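Local coordinates for protein cypemycin cysteine dehydrogenase (decarboxylating) (Streptomyces sp, PDB 6JDD) that catalyses the flavin-dependent oxidative decarboxylation of the C-terminal cysteine of a precursor peptide in the biosynthesis of the linaridin cypemycin, at residues A[100-103]-A[108-111]. Numbering follows the deposited sequence.
Sequences VMRL and ADSP. With FAD (flavin-adenine dinucleotide), chain B.
The FAD pocket is lined here by R102 of helix 97-104 and by D109 in the loop leading to helix 111-118, two side chains that meet in a salt bridge next to the adenosine half of the cofactor. R102 NH1 donates to D109 OD1 over 2.5 Å, with an N-H...O angle of 142°. The acceptor lies close to the guanidinium plane, whereas the donor reaches OD1 from above the carboxylate plane, the two flat groups lying 65° apart. The R102 chain bends at chi3 (-73°), which brings NH1 round to D109 OD1. D109 OD2 and the ribose hydroxyl O2B of FAD stand too close in the model for their contact to be trusted. The adenosine ribose of FAD covers one face of the R102 guanidinium, FAD C2B standing 4.1 Å above its centre. R102 NH2 faces the pyrophosphate, 3.5 Å from FAD O3P, where the arginine's positive charge probably helps to balance the phosphates. S110 borders the guanidinium edge, its OG 3.7 Å from R102 NH1; this hydroxyl is hydrogen-bonded to D68 and, weakly, caps L113 N at the start of helix 111-118. Other subunits close in as well: R107 of a second subunit packs on R102, and D98 of a third hydrogen-bonds to A108 N, while A108 O binds O3' of another FAD. An arginine-aspartate pair held against ribose and pyrophosphate thus forms part of a dinucleotide site at subunit boundaries, in keeping with the homooligomeric flavoproteins of the HFCD superfamily.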
ATOM      1  N   VAL A 100     -14.448  26.386 -18.892  1.00 39.74           N
ATOM      2  CA  VAL A 100     -14.777  27.298 -20.019  1.00 38.00           C
ATOM      3  C   VAL A 100     -13.515  27.731 -20.768  1.00 36.53           C
ATOM      4  O   VAL A 100     -13.568  27.725 -21.969  1.00 33.57           O
ATOM      5  CB  VAL A 100     -15.606  28.469 -19.513  1.00 37.55           C
ATOM      6  CG1 VAL A 100     -15.827  29.487 -20.608  1.00 38.86           C
ATOM      7  CG2 VAL A 100     -16.921  27.923 -19.007  1.00 36.95           C
ATOM      8  N   MET A 101     -12.413  28.024 -20.074  1.00 31.27           N
ATOM      9  CA  MET A 101     -11.129  28.290 -20.749  1.00 30.35           C
ATOM     10  C   MET A 101     -10.703  27.074 -21.614  1.00 36.52           C
ATOM     11  O   MET A 101     -10.333  27.255 -22.764  1.00 35.78           O
ATOM     12  CB  MET A 101     -10.042  28.662 -19.743  1.00 31.67           C
ATOM     13  CG  MET A 101     -10.312  29.888 -18.926  1.00 37.33           C
ATOM     14  SD  MET A 101     -10.501  31.454 -19.892  1.00 39.72           S
ATOM     15  CE  MET A 101     -12.262  31.420 -20.264  1.00 33.17           C
ATOM     16  N   ARG A 102     -10.778  25.868 -21.042  1.00 34.47           N
ATOM     17  CA  ARG A 102     -10.381  24.629 -21.766  1.00 33.41           C
ATOM     18  C   ARG A 102     -11.243  24.455 -23.023  1.00 33.45           C
ATOM     19  O   ARG A 102     -10.696  24.030 -24.061  1.00 36.04           O
ATOM     20  CB  ARG A 102     -10.505  23.410 -20.845  1.00 36.57           C
ATOM     21  CG  ARG A 102      -9.361  23.263 -19.852  1.00 38.89           C
ATOM     22  CD  ARG A 102      -9.147  21.822 -19.427  1.00 45.33           C
ATOM     23  NE  ARG A 102     -10.186  21.350 -18.523  1.00 52.69           N
ATOM     24  CZ  ARG A 102     -10.742  20.145 -18.581  1.00 50.29           C
ATOM     25  NH1 ARG A 102     -10.358  19.282 -19.505  1.00 40.39           N
ATOM     26  NH2 ARG A 102     -11.681  19.808 -17.714  1.00 55.41           N
ATOM     27  N   LEU A 103     -12.538  24.772 -22.923  1.00 35.40           N
ATOM     28  CA  LEU A 103     -13.490  24.635 -24.048  1.00 38.97           C
ATOM     29  C   LEU A 103     -13.146  25.665 -25.134  1.00 36.01           C
ATOM     30  O   LEU A 103     -13.020  25.312 -26.285  1.00 33.50           O
ATOM     31  CB  LEU A 103     -14.887  24.845 -23.472  1.00 36.74           C
ATOM     32  CG  LEU A 103     -16.021  24.580 -24.434  1.00 38.90           C
ATOM     33  CD1 LEU A 103     -15.981  23.145 -24.987  1.00 34.14           C
ATOM     34  CD2 LEU A 103     -17.312  24.881 -23.705  1.00 48.18           C
ATOM     35  N   ALA A 108      -9.020  18.777 -25.452  1.00 37.15           N
ATOM     36  CA  ALA A 108      -9.683  17.462 -25.364  1.00 37.37           C
ATOM     37  C   ALA A 108      -8.958  16.594 -24.334  1.00 36.62           C
ATOM     38  O   ALA A 108      -8.788  15.413 -24.621  1.00 38.85           O
ATOM     39  CB  ALA A 108      -9.663  16.818 -26.718  1.00 35.46           C
ATOM     40  N   ASP A 109      -8.543  17.163 -23.199  1.00 37.77           N
ATOM     41  CA  ASP A 109      -7.710  16.438 -22.182  1.00 44.08           C
ATOM     42  C   ASP A 109      -8.601  15.659 -21.180  1.00 44.28           C
ATOM     43  O   ASP A 109      -8.112  15.199 -20.106  1.00 43.71           O
ATOM     44  CB  ASP A 109      -6.752  17.402 -21.466  1.00 35.93           C
ATOM     45  CG  ASP A 109      -7.429  18.629 -20.865  1.00 45.52           C
ATOM     46  OD1 ASP A 109      -8.596  18.888 -21.241  1.00 45.35           O
ATOM     47  OD2 ASP A 109      -6.762  19.335 -20.089  1.00 52.48           O
ATOM     48  N   SER A 110      -9.893  15.576 -21.471  1.00 39.14           N
ATOM     49  CA  SER A 110     -10.856  14.737 -20.732  1.00 40.22           C
ATOM     50  C   SER A 110     -11.896  14.281 -21.729  1.00 39.14           C
ATOM     51  O   SER A 110     -12.088  14.887 -22.746  1.00 37.11           O
ATOM     52  CB  SER A 110     -11.430  15.454 -19.553  1.00 39.74           C
ATOM     53  OG  SER A 110     -12.477  16.337 -19.909  1.00 45.25           O
ATOM     54  N   PRO A 111     -12.491  13.109 -21.557  1.00 42.94           N
ATOM     55  CA  PRO A 111     -13.437  12.626 -22.566  1.00 38.27           C
ATOM     56  C   PRO A 111     -14.665  13.519 -22.725  1.00 36.14           C
ATOM     57  O   PRO A 111     -15.148  13.565 -23.785  1.00 40.98           O
ATOM     58  CB  PRO A 111     -13.788  11.232 -22.010  1.00 41.93           C
ATOM     59  CG  PRO A 111     -13.418  11.305 -20.546  1.00 38.21           C
ATOM     60  CD  PRO A 111     -12.191  12.159 -20.488  1.00 37.89           C
TER
HETATM   61  PA  FAD B 201     -11.113  18.960 -13.839  1.00 43.25           P
HETATM   62  O1A FAD B 201     -11.273  17.806 -14.773  1.00 46.56           O
HETATM   63  O2A FAD B 201     -11.191  18.699 -12.372  1.00 46.21           O
HETATM   64  O5B FAD B 201      -9.743  19.726 -14.171  1.00 52.39           O
HETATM   65  C5B FAD B 201      -8.539  19.329 -13.467  1.00 51.51           C
HETATM   66  C4B FAD B 201      -7.332  19.720 -14.286  1.00 52.59           C
HETATM   67  O4B FAD B 201      -6.447  18.577 -14.404  1.00 56.08           O
HETATM   68  C3B FAD B 201      -7.615  20.176 -15.724  1.00 49.71           C
HETATM   69  O3B FAD B 201      -6.727  21.215 -16.119  1.00 50.11           O
HETATM   70  C2B FAD B 201      -7.377  18.897 -16.531  1.00 50.24           C
HETATM   71  O2B FAD B 201      -7.037  19.155 -17.876  1.00 54.93           O
HETATM   72  C1B FAD B 201      -6.214  18.281 -15.762  1.00 49.48           C
HETATM   73  N9A FAD B 201      -6.118  16.834 -15.903  1.00 53.81           N
HETATM   74  C8A FAD B 201      -6.479  16.071 -16.987  1.00 67.62           C
HETATM   75  N7A FAD B 201      -6.266  14.790 -16.794  1.00 58.48           N
HETATM   76  C5A FAD B 201      -5.735  14.709 -15.512  1.00 63.88           C
HETATM   77  C6A FAD B 201      -5.300  13.625 -14.726  1.00 58.80           C
HETATM   78  N6A FAD B 201      -5.331  12.358 -15.130  1.00 61.90           N
HETATM   79  N1A FAD B 201      -4.825  13.905 -13.489  1.00 56.88           N
HETATM   80  C2A FAD B 201      -4.796  15.182 -13.087  1.00 64.08           C
HETATM   81  N3A FAD B 201      -5.177  16.279 -13.736  1.00 56.96           N
HETATM   82  C4A FAD B 201      -5.642  15.967 -14.958  1.00 58.70           C
HETATM   83  N1  FAD B 201     -13.824  27.473  -9.833  1.00 40.43           N
HETATM   84  C2  FAD B 201     -14.745  28.159 -10.548  1.00 41.08           C
HETATM   85  O2  FAD B 201     -14.547  28.442 -11.732  1.00 41.61           O
HETATM   86  N3  FAD B 201     -15.922  28.567 -10.004  1.00 44.45           N
HETATM   87  C4  FAD B 201     -16.247  28.306  -8.695  1.00 42.70           C
HETATM   88  O4  FAD B 201     -17.316  28.692  -8.246  1.00 41.01           O
HETATM   89  C4X FAD B 201     -15.313  27.593  -7.918  1.00 43.95           C
HETATM   90  N5  FAD B 201     -15.606  27.337  -6.668  1.00 45.33           N
HETATM   91  C5X FAD B 201     -14.682  26.642  -5.933  1.00 43.81           C
HETATM   92  C6  FAD B 201     -14.979  26.356  -4.589  1.00 40.61           C
HETATM   93  C7  FAD B 201     -14.099  25.664  -3.792  1.00 43.69           C
HETATM   94  C7M FAD B 201     -14.450  25.375  -2.355  1.00 45.59           C
HETATM   95  C8  FAD B 201     -12.865  25.227  -4.333  1.00 45.36           C
HETATM   96  C8M FAD B 201     -11.885  24.466  -3.480  1.00 45.15           C
HETATM   97  C9  FAD B 201     -12.562  25.501  -5.652  1.00 40.14           C
HETATM   98  C9A FAD B 201     -13.455  26.208  -6.473  1.00 40.89           C
HETATM   99  N10 FAD B 201     -13.181  26.501  -7.808  1.00 39.11           N
HETATM  100  C10 FAD B 201     -14.094  27.201  -8.574  1.00 42.86           C
HETATM  101  C1' FAD B 201     -11.907  26.064  -8.408  1.00 37.97           C
HETATM  102  C2' FAD B 201     -12.074  24.814  -9.251  1.00 39.74           C
HETATM  103  O2' FAD B 201     -12.430  23.716  -8.417  1.00 40.44           O
HETATM  104  C3' FAD B 201     -10.782  24.482 -10.001  1.00 39.69           C
HETATM  105  O3' FAD B 201     -10.541  25.478 -10.990  1.00 42.17           O
HETATM  106  C4' FAD B 201     -10.795  23.105 -10.669  1.00 39.62           C
HETATM  107  O4' FAD B 201      -9.545  22.877 -11.321  1.00 39.25           O
HETATM  108  C5' FAD B 201     -11.916  22.960 -11.672  1.00 41.66           C
HETATM  109  O5' FAD B 201     -11.758  21.711 -12.399  1.00 42.42           O
HETATM  110  P   FAD B 201     -12.944  21.204 -13.352  1.00 39.13           P
HETATM  111  O1P FAD B 201     -13.346  22.329 -14.247  1.00 40.26           O
HETATM  112  O2P FAD B 201     -13.984  20.550 -12.504  1.00 38.57           O
HETATM  113  O3P FAD B 201     -12.192  20.084 -14.220  1.00 44.87           O